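Local coordinates for angiopoietin-related protein 6 (Homo sapiens, PDB 6Y43) that probably acts as a secreted angiopoietin-like growth factor whose fibrinogen-like globe domain, calcium-bound in this structure, presumably serves to recognise partner molecules, at residues G93-L98 / I217-L222; D114-E119 / L127-Y132; S36-Q41 / W48-R53; V6-D11 / E27-R32. All coordinates share one frame; numbering follows the deposited sequence.

Interaction 1: G93-L98 / I217-L222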
# COMPACT_ATOMS: atom_id res chain seq x y z
N GLY A 93 -15.41 9.63 3.17
CA GLY A 93 -16.08 8.69 2.30
C GLY A 93 -15.49 7.30 2.40
O GLY A 93 -14.53 7.04 3.11
N ASP A 94 -16.09 6.39 1.64
CA ASP A 94 -15.65 5.01 1.59
C ASP A 94 -14.65 4.81 0.45
O ASP A 94 -14.67 5.53 -0.55
CB ASP A 94 -16.84 4.07 1.41
CG ASP A 94 -17.62 3.88 2.69
OD1 ASP A 94 -17.00 3.54 3.73
OD2 ASP A 94 -18.86 4.08 2.66
N HIS A 95 -13.76 3.83 0.63
CA HIS A 95 -12.71 3.56 -0.33
C HIS A 95 -12.54 2.07 -0.54
O HIS A 95 -12.68 1.28 0.39
CB HIS A 95 -11.36 4.13 0.12
CG HIS A 95 -11.29 5.61 -0.03
ND1 HIS A 95 -11.82 6.47 0.90
CD2 HIS A 95 -10.77 6.38 -1.02
CE1 HIS A 95 -11.62 7.72 0.50
NE2 HIS A 95 -10.98 7.69 -0.65
N GLU A 96 -12.20 1.71 -1.78
CA GLU A 96 -11.76 0.37 -2.13
C GLU A 96 -10.24 0.33 -2.12
O GLU A 96 -9.58 1.27 -2.61
CB GLU A 96 -12.29 -0.02 -3.50
CG GLU A 96 -11.88 -1.41 -3.94
CD GLU A 96 -12.52 -1.83 -5.24
OE1 GLU A 96 -13.19 -0.98 -5.89
OE2 GLU A 96 -12.35 -3.01 -5.61
N LEU A 97 -9.69 -0.73 -1.56
CA LEU A 97 -8.27 -1.02 -1.63
C LEU A 97 -8.02 -2.11 -2.65
O LEU A 97 -8.67 -3.16 -2.61
CB LEU A 97 -7.75 -1.48 -0.28
CG LEU A 97 -6.32 -2.01 -0.23
CD1 LEU A 97 -5.34 -0.86 -0.41
CD2 LEU A 97 -6.10 -2.63 1.14
N LEU A 98 -7.07 -1.86 -3.56
CA LEU A 98 -6.62 -2.84 -4.53
C LEU A 98 -5.16 -3.14 -4.27
O LEU A 98 -4.35 -2.22 -4.11
CB LEU A 98 -6.80 -2.30 -5.96
CG LEU A 98 -6.26 -3.15 -7.09
CD1 LEU A 98 -7.00 -4.45 -7.20
CD2 LEU A 98 -6.36 -2.37 -8.40
N ILE A 217 -5.79 2.89 -3.84
CA ILE A 217 -7.13 3.16 -3.35
C ILE A 217 -7.92 4.04 -4.33
O ILE A 217 -7.36 4.77 -5.15
CB ILE A 217 -7.10 3.82 -1.95
CG1 ILE A 217 -6.36 5.15 -2.01
CG2 ILE A 217 -6.50 2.85 -0.96
CD1 ILE A 217 -6.41 5.90 -0.67
N ARG A 218 -9.24 3.94 -4.23
CA ARG A 218 -10.19 4.64 -5.07
C ARG A 218 -11.45 4.82 -4.27
O ARG A 218 -11.82 3.92 -3.49
CB ARG A 218 -10.46 3.83 -6.34
CG ARG A 218 -11.42 4.43 -7.36
CD ARG A 218 -11.40 3.56 -8.62
NE ARG A 218 -12.16 2.31 -8.51
CZ ARG A 218 -12.30 1.44 -9.51
NH1 ARG A 218 -11.72 1.67 -10.70
NH2 ARG A 218 -12.99 0.33 -9.34
N PRO A 219 -12.15 5.94 -4.42
CA PRO A 219 -13.45 6.07 -3.74
C PRO A 219 -14.37 4.92 -4.13
O PRO A 219 -14.38 4.45 -5.27
CB PRO A 219 -13.98 7.42 -4.24
CG PRO A 219 -12.76 8.17 -4.70
CD PRO A 219 -11.82 7.13 -5.23
N LEU A 220 -15.13 4.45 -3.16
CA LEU A 220 -16.07 3.36 -3.35
C LEU A 220 -17.46 3.95 -3.42
O LEU A 220 -18.01 4.40 -2.41
CB LEU A 220 -15.99 2.35 -2.22
CG LEU A 220 -16.86 1.11 -2.33
CD1 LEU A 220 -16.68 0.39 -3.64
CD2 LEU A 220 -16.52 0.21 -1.15
N LYS A 221 -18.03 3.95 -4.61
CA LYS A 221 -19.36 4.49 -4.87
C LYS A 221 -20.28 3.31 -5.16
O LYS A 221 -20.23 2.73 -6.24
CB LYS A 221 -19.27 5.46 -6.03
CG LYS A 221 -20.58 5.94 -6.55
CD LYS A 221 -21.28 6.61 -5.37
CE LYS A 221 -22.74 6.66 -5.66
NZ LYS A 221 -22.94 7.96 -6.25
N LEU A 222 -21.12 2.96 -4.19
CA LEU A 222 -21.95 1.77 -4.34
C LEU A 222 -23.11 2.00 -5.32
O LEU A 222 -23.62 3.11 -5.45
CB LEU A 222 -22.51 1.35 -2.98
CG LEU A 222 -21.46 1.01 -1.92
CD1 LEU A 222 -22.16 0.81 -0.58
CD2 LEU A 222 -20.68 -0.21 -2.32
OXT LEU A 222 -23.51 1.07 -6.02
O HOH W 1 -19.85 4.57 -0.53
O HOH W 2 -13.90 1.59 -6.30
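Glu96 and Arg218 face each other as a hydrogen-bonded pair where residues 95-98 and 217-219 run antiparallel, the axes 4.5 Å apart with 155° between chain directions. Glu96 N meets Arg218 O at 2.8 Å, nearly along the C=O axis, and Arg218 N returns a bond to Glu96 O at 3.1 Å. Beyond Pro219, Leu220 N holds Asp94 O at 2.9 Å, arriving from above the carbonyl plane.

The side chains of Glu96 and Arg218 leave the same face of the sheet and lie alongside each other. Their direct salt bridge, Glu96 OE1 to Arg218 NH2, is long at 3.7 Å, with carboxylate and guanidinium planes 66° apart. A water does the closer work: in the guanidinium plane it accepts from Arg218 NE at 2.9 Å, and it donates to Glu96 OE1 at 2.7 Å and also to Pro219 O. The carbonyls of Glu44 and Gly46 take Arg218 NH1, and Trp48 packs against both side chains.

On the other face Leu97 CD1 touches Ile217 CG2 at 3.9 Å, beside Phe116. Ile217 has CG1 between its backbone N and carbonyl carbon (chi1 61°), which sets CG2 beside the N, where it meets the leucine. A strand from the end of the chain, inserted between strands 48-54 and 95-102, is characteristic of the fibrinogen C-terminal globular fold.

Interaction 2: D114-E119 / L127-Y132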
# COMPACT_ATOMS: atom_id res chain seq x y z
N ASP A 114 -13.49 -4.01 -0.11
CA ASP A 114 -14.56 -3.02 -0.27
C ASP A 114 -14.70 -2.29 1.05
O ASP A 114 -15.57 -2.57 1.87
CB ASP A 114 -15.85 -3.70 -0.70
CG ASP A 114 -15.79 -4.18 -2.14
OD1 ASP A 114 -14.82 -3.88 -2.85
OD2 ASP A 114 -16.74 -4.86 -2.58
N GLY A 115 -13.82 -1.34 1.26
CA GLY A 115 -13.74 -0.65 2.52
C GLY A 115 -12.30 -0.66 2.97
O GLY A 115 -11.67 -1.71 3.05
N PHE A 116 -11.78 0.51 3.27
CA PHE A 116 -10.38 0.63 3.69
C PHE A 116 -10.26 1.99 4.37
O PHE A 116 -10.63 3.01 3.79
CB PHE A 116 -9.41 0.52 2.50
CG PHE A 116 -8.01 0.95 2.85
CD1 PHE A 116 -7.20 0.13 3.63
CD2 PHE A 116 -7.49 2.16 2.42
CE1 PHE A 116 -5.91 0.52 3.97
CE2 PHE A 116 -6.22 2.55 2.79
CZ PHE A 116 -5.43 1.74 3.56
N SER A 117 -9.77 2.00 5.60
CA SER A 117 -9.50 3.26 6.26
C SER A 117 -8.49 3.02 7.37
O SER A 117 -8.22 1.88 7.77
CB SER A 117 -10.77 3.90 6.82
OG SER A 117 -11.25 3.15 7.90
N LEU A 118 -7.97 4.13 7.89
CA LEU A 118 -7.05 4.14 9.02
C LEU A 118 -7.62 5.01 10.13
O LEU A 118 -8.23 6.04 9.86
CB LEU A 118 -5.67 4.67 8.60
CG LEU A 118 -4.90 3.96 7.49
CD1 LEU A 118 -3.56 4.62 7.29
CD2 LEU A 118 -4.76 2.47 7.80
N GLU A 119 -7.41 4.60 11.38
CA GLU A 119 -7.60 5.50 12.50
C GLU A 119 -6.50 6.55 12.47
O GLU A 119 -5.49 6.39 11.80
CB GLU A 119 -7.54 4.74 13.82
CG GLU A 119 -8.61 3.71 14.03
CD GLU A 119 -9.96 4.33 14.24
OE1 GLU A 119 -10.01 5.47 14.76
OE2 GLU A 119 -10.97 3.68 13.89
N LEU A 127 -5.68 -0.37 11.19
CA LEU A 127 -6.27 -0.72 9.90
C LEU A 127 -7.74 -1.13 10.03
O LEU A 127 -8.12 -1.83 10.97
CB LEU A 127 -5.50 -1.87 9.28
CG LEU A 127 -5.90 -2.43 7.91
CD1 LEU A 127 -5.73 -1.38 6.81
CD2 LEU A 127 -5.07 -3.66 7.65
N ARG A 128 -8.57 -0.65 9.08
CA ARG A 128 -9.94 -1.14 8.90
C ARG A 128 -10.10 -1.55 7.44
O ARG A 128 -9.68 -0.83 6.57
CB ARG A 128 -10.95 -0.04 9.25
CG ARG A 128 -11.29 0.14 10.72
CD ARG A 128 -10.25 1.06 11.32
NE ARG A 128 -10.46 1.32 12.74
CZ ARG A 128 -10.14 0.48 13.72
NH1 ARG A 128 -9.59 -0.70 13.44
NH2 ARG A 128 -10.36 0.82 14.99
N LEU A 129 -10.67 -2.71 7.13
CA LEU A 129 -10.74 -3.22 5.75
C LEU A 129 -12.22 -3.35 5.40
O LEU A 129 -13.09 -3.21 6.31
CB LEU A 129 -10.02 -4.54 5.71
CG LEU A 129 -8.51 -4.44 5.67
CD1 LEU A 129 -7.92 -5.81 5.67
CD2 LEU A 129 -8.21 -3.63 4.38
N GLY A 130 -12.61 -3.61 4.14
CA GLY A 130 -13.91 -4.23 4.04
C GLY A 130 -13.97 -5.63 3.48
O GLY A 130 -12.97 -6.38 3.52
N GLN A 131 -15.08 -5.98 2.84
CA GLN A 131 -15.22 -7.32 2.25
C GLN A 131 -14.18 -7.61 1.18
O GLN A 131 -13.95 -6.82 0.28
CB GLN A 131 -16.64 -7.48 1.68
CG GLN A 131 -16.96 -8.81 1.02
CD GLN A 131 -18.47 -8.96 0.85
OE1 GLN A 131 -19.13 -8.09 0.28
NE2 GLN A 131 -19.01 -10.05 1.38
N TYR A 132 -13.63 -8.82 1.24
CA TYR A 132 -12.59 -9.26 0.33
C TYR A 132 -13.14 -9.90 -0.96
O TYR A 132 -14.13 -10.64 -0.94
CB TYR A 132 -11.64 -10.26 1.01
CG TYR A 132 -10.76 -10.99 0.02
CD1 TYR A 132 -9.57 -10.45 -0.40
CD2 TYR A 132 -11.15 -12.22 -0.54
CE1 TYR A 132 -8.79 -11.06 -1.34
CE2 TYR A 132 -10.37 -12.86 -1.48
CZ TYR A 132 -9.19 -12.27 -1.88
OH TYR A 132 -8.37 -12.85 -2.82
O HOH W 3 -17.52 -4.32 2.90
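Phe116 and Leu127 pack closely on the buried face of the beta hairpin formed by strands 108-118 and 127-133, part of the antiparallel sheet of the fibrinogen-like domain. Phe116 CG lies anti to the backbone N (chi1 167°), and this carries the ring along the inner face until CE1 is 3.4 Å from Leu127 CD1, the two side chains crossing at about a right angle. Leu129 CD2 approaches the ring edge in its plane, 4.0 Å from CD1 of Phe116, and Leu118 CD2 also touches Leu127 CD1. Val86 of helix 83-90 covers Phe116 and Leu118.

The opposite face is polar and partly solvent-accessible. Here Glu119 OE2 uses its anti lone pair to take Arg128 NE at 2.7 Å, with a weak second bond from NH2; OE2 lies at the guanidinium edge, although the carboxylate plane is turned 80° from the guanidinium plane. A bend at chi2 (86°) brings Arg128 back over its own strand, so that NH1 also reaches Leu127 O at 3.1 Å and forms a salt bridge with Asp145. A methionine in place of Arg128 would probably leave the carboxylates of Glu119 and Asp145 without the charge between them.

Toward Asp114 the backbones run close at Gly115 and Gly130, where a side chain on Gly130 would run into Asp114 O. A water donates to that same Asp114 O at 2.8 Å and accepts from Gln131 N at 3.0 Å.

Interaction 3: S36-Q41 / W48-R53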
# COMPACT_ATOMS: atom_id res chain seq x y z
N SER A 36 2.25 14.86 -4.85
CA SER A 36 2.34 14.09 -6.09
C SER A 36 2.21 12.60 -5.80
O SER A 36 2.87 12.07 -4.91
CB SER A 36 3.64 14.36 -6.84
OG SER A 36 3.65 15.67 -7.41
N VAL A 37 1.38 11.92 -6.59
CA VAL A 37 1.14 10.49 -6.45
C VAL A 37 1.16 9.89 -7.84
O VAL A 37 0.94 10.58 -8.83
CB VAL A 37 -0.21 10.17 -5.78
CG1 VAL A 37 -0.38 11.01 -4.56
CG2 VAL A 37 -1.34 10.39 -6.78
N TRP A 38 1.40 8.58 -7.91
CA TRP A 38 1.17 7.83 -9.14
C TRP A 38 -0.29 7.40 -9.21
O TRP A 38 -0.83 6.85 -8.24
CB TRP A 38 2.08 6.61 -9.23
CG TRP A 38 2.06 5.94 -10.57
CD1 TRP A 38 1.16 5.01 -11.03
CD2 TRP A 38 2.98 6.17 -11.65
NE1 TRP A 38 1.47 4.64 -12.32
CE2 TRP A 38 2.59 5.33 -12.71
CE3 TRP A 38 4.10 6.98 -11.80
CZ2 TRP A 38 3.27 5.30 -13.94
CZ3 TRP A 38 4.79 6.95 -13.01
CH2 TRP A 38 4.37 6.11 -14.06
N CYS A 39 -0.94 7.65 -10.35
CA CYS A 39 -2.29 7.20 -10.64
C CYS A 39 -2.22 6.08 -11.67
O CYS A 39 -1.63 6.26 -12.74
CB CYS A 39 -3.17 8.31 -11.24
SG CYS A 39 -3.54 9.74 -10.25
N GLU A 40 -2.82 4.93 -11.33
CA GLU A 40 -3.03 3.83 -12.28
C GLU A 40 -4.37 4.10 -12.97
O GLU A 40 -5.44 4.01 -12.35
CB GLU A 40 -3.01 2.48 -11.56
CG GLU A 40 -3.54 1.35 -12.42
CD GLU A 40 -2.74 1.19 -13.68
OE1 GLU A 40 -1.51 0.99 -13.60
OE2 GLU A 40 -3.36 1.24 -14.76
N GLN A 41 -4.32 4.49 -14.24
CA GLN A 41 -5.52 4.95 -14.92
C GLN A 41 -6.11 3.95 -15.91
O GLN A 41 -7.08 4.30 -16.59
CB GLN A 41 -5.24 6.26 -15.67
CG GLN A 41 -4.78 7.39 -14.77
CD GLN A 41 -5.84 7.86 -13.80
OE1 GLN A 41 -6.50 7.07 -13.14
NE2 GLN A 41 -5.98 9.17 -13.69
N TRP A 48 -7.07 4.86 -9.76
CA TRP A 48 -6.48 4.28 -8.56
C TRP A 48 -5.30 5.13 -8.11
O TRP A 48 -4.36 5.36 -8.89
CB TRP A 48 -6.01 2.85 -8.81
CG TRP A 48 -7.10 1.90 -9.12
CD1 TRP A 48 -7.46 1.43 -10.35
CD2 TRP A 48 -7.96 1.25 -8.17
NE1 TRP A 48 -8.50 0.54 -10.23
CE2 TRP A 48 -8.83 0.40 -8.90
CE3 TRP A 48 -8.07 1.30 -6.78
CZ2 TRP A 48 -9.81 -0.37 -8.29
CZ3 TRP A 48 -9.06 0.52 -6.17
CH2 TRP A 48 -9.90 -0.30 -6.94
N THR A 49 -5.34 5.59 -6.86
CA THR A 49 -4.22 6.30 -6.25
C THR A 49 -3.27 5.28 -5.63
O THR A 49 -3.66 4.54 -4.73
CB THR A 49 -4.72 7.26 -5.17
OG1 THR A 49 -5.65 8.17 -5.75
CG2 THR A 49 -3.56 8.00 -4.50
N VAL A 50 -2.03 5.24 -6.12
CA VAL A 50 -1.04 4.36 -5.51
C VAL A 50 -0.62 4.94 -4.17
O VAL A 50 -0.19 6.10 -4.09
CB VAL A 50 0.16 4.18 -6.44
CG1 VAL A 50 1.27 3.39 -5.74
CG2 VAL A 50 -0.27 3.49 -7.73
N ILE A 51 -0.70 4.12 -3.11
CA ILE A 51 -0.22 4.52 -1.79
C ILE A 51 1.03 3.77 -1.35
O ILE A 51 1.66 4.18 -0.36
CB ILE A 51 -1.31 4.39 -0.70
CG1 ILE A 51 -1.68 2.92 -0.45
CG2 ILE A 51 -2.54 5.16 -1.11
CD1 ILE A 51 -2.49 2.73 0.80
N GLN A 52 1.44 2.75 -2.09
CA GLN A 52 2.62 1.95 -1.77
C GLN A 52 3.02 1.24 -3.04
O GLN A 52 2.14 0.78 -3.78
CB GLN A 52 2.31 0.92 -0.68
CG GLN A 52 3.54 0.20 -0.20
CD GLN A 52 3.72 -1.18 -0.80
OE1 GLN A 52 3.04 -1.55 -1.76
NE2 GLN A 52 4.65 -1.95 -0.23
N ARG A 53 4.32 1.18 -3.32
CA ARG A 53 4.77 0.41 -4.47
C ARG A 53 6.18 -0.10 -4.24
O ARG A 53 7.06 0.66 -3.79
CB ARG A 53 4.74 1.23 -5.77
CG ARG A 53 5.13 0.41 -6.98
CD ARG A 53 4.70 1.13 -8.27
NE ARG A 53 5.20 2.49 -8.27
CZ ARG A 53 4.69 3.49 -8.98
NH1 ARG A 53 3.66 3.30 -9.77
NH2 ARG A 53 5.23 4.69 -8.88
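Trp38 carries its CG anti to the backbone N (chi1 -170°), and Arg53 starts the same way but bends at chi3 (52°), which swings its guanidinium over one face of the indole. NH1 of Arg53 leads, 3.2 Å from Trp38 CG and offset toward the rim of the ring. The guanidinium comes edge-first, its plane turned 75° from the indole, in a cation-pi contact with Arg53 CZ 4.2 Å from the centroid of the five-membered ring of Trp38. The carbonyl of Gly77 accepts from Arg53 NH2 and helps fix that group. Val50 lies alongside, its CG2 3.9 Å from Trp38 CD1. With an alanine at the Trp38 position, Arg53 NH1 would probably lose the pi surface it rests on and Val50 CG2 its aromatic contact.

All this belongs to the beta hairpin of strands 33-40 and 48-54; Ile51 and Gln52 form a classic beta bulge opposite Met215 on the next strand. Within the hairpin Val50 N meets Trp38 O at 2.9 Å, almost head-on to the carbonyl, and Glu40 and Trp48 exchange two backbone bonds. Cys39 and Thr49 form a non-hydrogen-bonded pair whose side chains lie on the face opposite Glu40 and Trp48, and there Cys39 forms the disulfide with Cys12. Beside them Val37 CG2 touches Thr49 CG2 at 4.0 Å. Glu40 CB meets Trp48 CB at 4.1 Å, and Glu40 O lies at the indole edge, 3.8 Å from Trp48 CD1.

Interaction 4: V6-D11 / E27-R32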
# COMPACT_ATOMS: atom_id res chain seq x y z
N VAL A 6 -7.80 20.41 -15.66
CA VAL A 6 -6.48 20.21 -15.06
C VAL A 6 -6.62 20.15 -13.54
O VAL A 6 -7.67 20.44 -12.97
CB VAL A 6 -5.49 21.32 -15.46
CG1 VAL A 6 -5.34 21.36 -16.97
CG2 VAL A 6 -5.97 22.64 -14.91
N GLY A 7 -5.53 19.74 -12.90
CA GLY A 7 -5.48 19.53 -11.47
C GLY A 7 -5.11 20.81 -10.76
O GLY A 7 -5.06 21.87 -11.39
N PRO A 8 -4.81 20.75 -9.46
CA PRO A 8 -4.76 19.50 -8.66
C PRO A 8 -6.11 18.84 -8.43
O PRO A 8 -7.14 19.50 -8.50
CB PRO A 8 -4.17 19.95 -7.31
CG PRO A 8 -3.48 21.27 -7.60
CD PRO A 8 -4.29 21.91 -8.69
N TRP A 9 -6.09 17.55 -8.13
CA TRP A 9 -7.31 16.75 -8.10
C TRP A 9 -7.61 16.29 -6.68
O TRP A 9 -6.71 16.14 -5.84
CB TRP A 9 -7.19 15.52 -9.01
CG TRP A 9 -6.69 15.82 -10.39
CD1 TRP A 9 -5.39 15.82 -10.82
CD2 TRP A 9 -7.49 16.18 -11.53
NE1 TRP A 9 -5.33 16.16 -12.16
CE2 TRP A 9 -6.61 16.39 -12.62
CE3 TRP A 9 -8.86 16.35 -11.74
CZ2 TRP A 9 -7.06 16.74 -13.89
CZ3 TRP A 9 -9.30 16.72 -13.02
CH2 TRP A 9 -8.40 16.91 -14.07
N GLN A 10 -8.88 15.99 -6.43
CA GLN A 10 -9.23 15.38 -5.15
C GLN A 10 -8.66 13.97 -5.05
O GLN A 10 -8.25 13.53 -3.97
CB GLN A 10 -10.74 15.35 -4.97
CG GLN A 10 -11.15 14.83 -3.61
CD GLN A 10 -12.63 14.97 -3.32
OE1 GLN A 10 -13.36 15.64 -4.05
NE2 GLN A 10 -13.08 14.33 -2.25
N ASP A 11 -8.62 13.26 -6.17
CA ASP A 11 -8.04 11.93 -6.23
C ASP A 11 -7.87 11.52 -7.69
O ASP A 11 -8.28 12.24 -8.62
CB ASP A 11 -8.93 10.94 -5.48
CG ASP A 11 -10.39 11.06 -5.87
OD1 ASP A 11 -10.69 11.05 -7.09
OD2 ASP A 11 -11.24 11.16 -4.97
N GLU A 27 -1.00 15.41 -9.34
CA GLU A 27 -1.06 16.24 -8.13
C GLU A 27 -2.42 16.07 -7.46
O GLU A 27 -3.45 16.37 -8.08
CB GLU A 27 -0.84 17.70 -8.47
CG GLU A 27 0.55 18.10 -8.89
CD GLU A 27 0.56 19.57 -9.23
OE1 GLU A 27 -0.22 19.97 -10.13
OE2 GLU A 27 1.26 20.35 -8.55
N LEU A 28 -2.41 15.63 -6.21
CA LEU A 28 -3.62 15.52 -5.40
C LEU A 28 -3.60 16.53 -4.26
O LEU A 28 -2.57 16.74 -3.63
CB LEU A 28 -3.74 14.12 -4.80
CG LEU A 28 -3.74 12.91 -5.72
CD1 LEU A 28 -4.23 11.71 -4.88
CD2 LEU A 28 -4.61 13.17 -6.93
N ARG A 29 -4.76 17.12 -3.98
CA ARG A 29 -4.89 18.01 -2.83
C ARG A 29 -5.38 17.17 -1.66
O ARG A 29 -6.55 16.80 -1.60
CB ARG A 29 -5.85 19.17 -3.10
CG ARG A 29 -6.09 20.08 -1.86
CD ARG A 29 -6.72 21.42 -2.25
NE ARG A 29 -5.83 22.16 -3.14
CZ ARG A 29 -6.13 22.54 -4.38
NH1 ARG A 29 -7.31 22.26 -4.91
NH2 ARG A 29 -5.23 23.20 -5.10
N VAL A 30 -4.48 16.84 -0.75
CA VAL A 30 -4.77 15.99 0.40
C VAL A 30 -4.72 16.88 1.63
O VAL A 30 -3.64 17.31 2.07
CB VAL A 30 -3.80 14.82 0.49
CG1 VAL A 30 -4.22 13.91 1.67
CG2 VAL A 30 -3.78 14.03 -0.81
N GLY A 31 -5.89 17.16 2.19
CA GLY A 31 -5.98 18.05 3.32
C GLY A 31 -5.61 19.46 2.90
O GLY A 31 -6.20 20.02 1.97
N ARG A 32 -4.62 20.03 3.58
CA ARG A 32 -4.17 21.38 3.28
C ARG A 32 -2.99 21.41 2.31
O ARG A 32 -2.44 22.49 2.06
CB ARG A 32 -3.78 22.09 4.58
CG ARG A 32 -4.97 22.64 5.37
CD ARG A 32 -4.51 23.31 6.68
NE ARG A 32 -3.28 22.73 7.22
CZ ARG A 32 -2.11 23.37 7.29
NH1 ARG A 32 -1.98 24.63 6.86
NH2 ARG A 32 -1.06 22.75 7.81
O HOH W 4 -8.36 14.80 -1.49
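Pro8 lies against the guanidinium of Arg29, with the proline's CB over one face of that flat group and its CG 3.6 Å from Arg29 NH2; the two side chains cross obliquely. Arg29 reaches this place because its chain bends at chi3 (-62°), folding the charged end back over the proline. Away from the guanidinium, Glu27 CB meets Pro8 CB at 4.2 Å.

Trp9 presents a different aspect. Its indole edge faces the strand: Glu27 O lies near the ring plane, 3.4 Å from Trp9 CD1. The chain just before it passes over one ring face toward the rim, where Val6 C and Gly7 CA each stand about 3.4 Å above the plane; the peptide between Gly7 and Pro8 is cis. Leu28 reaches toward Asp11, its CD2 3.7 Å from Asp11 CA and 4.1 Å from Trp9 CB.

Beneath these side chains the backbones share a single bridge, Trp9 N donating to Glu27 O and Arg29 N to Trp9 O, both at 2.9 Å. A water extends the link by donating to Gln10 O and to Arg29 O.

Asp11 then N-caps helix 12-17, its OD1 accepting from Glu14 N, and Trp9 packs on Glu14 and Ala15 of that helix and meets the ring of His20. Strand 24-30 pairs on with strand 33-40, whose Val34 touches Pro8, Glu27 and Arg29 and whose Val37 backs Leu28, while Val30 leans on helix 83-90.

Along the chain interaction 4 closes first and interaction 3 follows; residues 93-98 of interaction 1 then come before the whole of interaction 2, and its partner 217-222 ends the chain. All four reach one antiparallel sheet. From 24-30 through 33-40, 48-54, 212-219 and 95-102 to 108-118 and 127-133, neighbouring strands pair in turn. Interactions 3 and 4 have centres 13 Å apart and share a core of Val37, Thr49 and Leu28, whereas interactions 2 and 4, about 22 Å apart between centres, do not touch. With strand 212-219 between strands 48-54 and 95-102, interaction 1 joins the two ends, its centre 9 Å from that of interaction 2 and 14 Å from that of interaction 3.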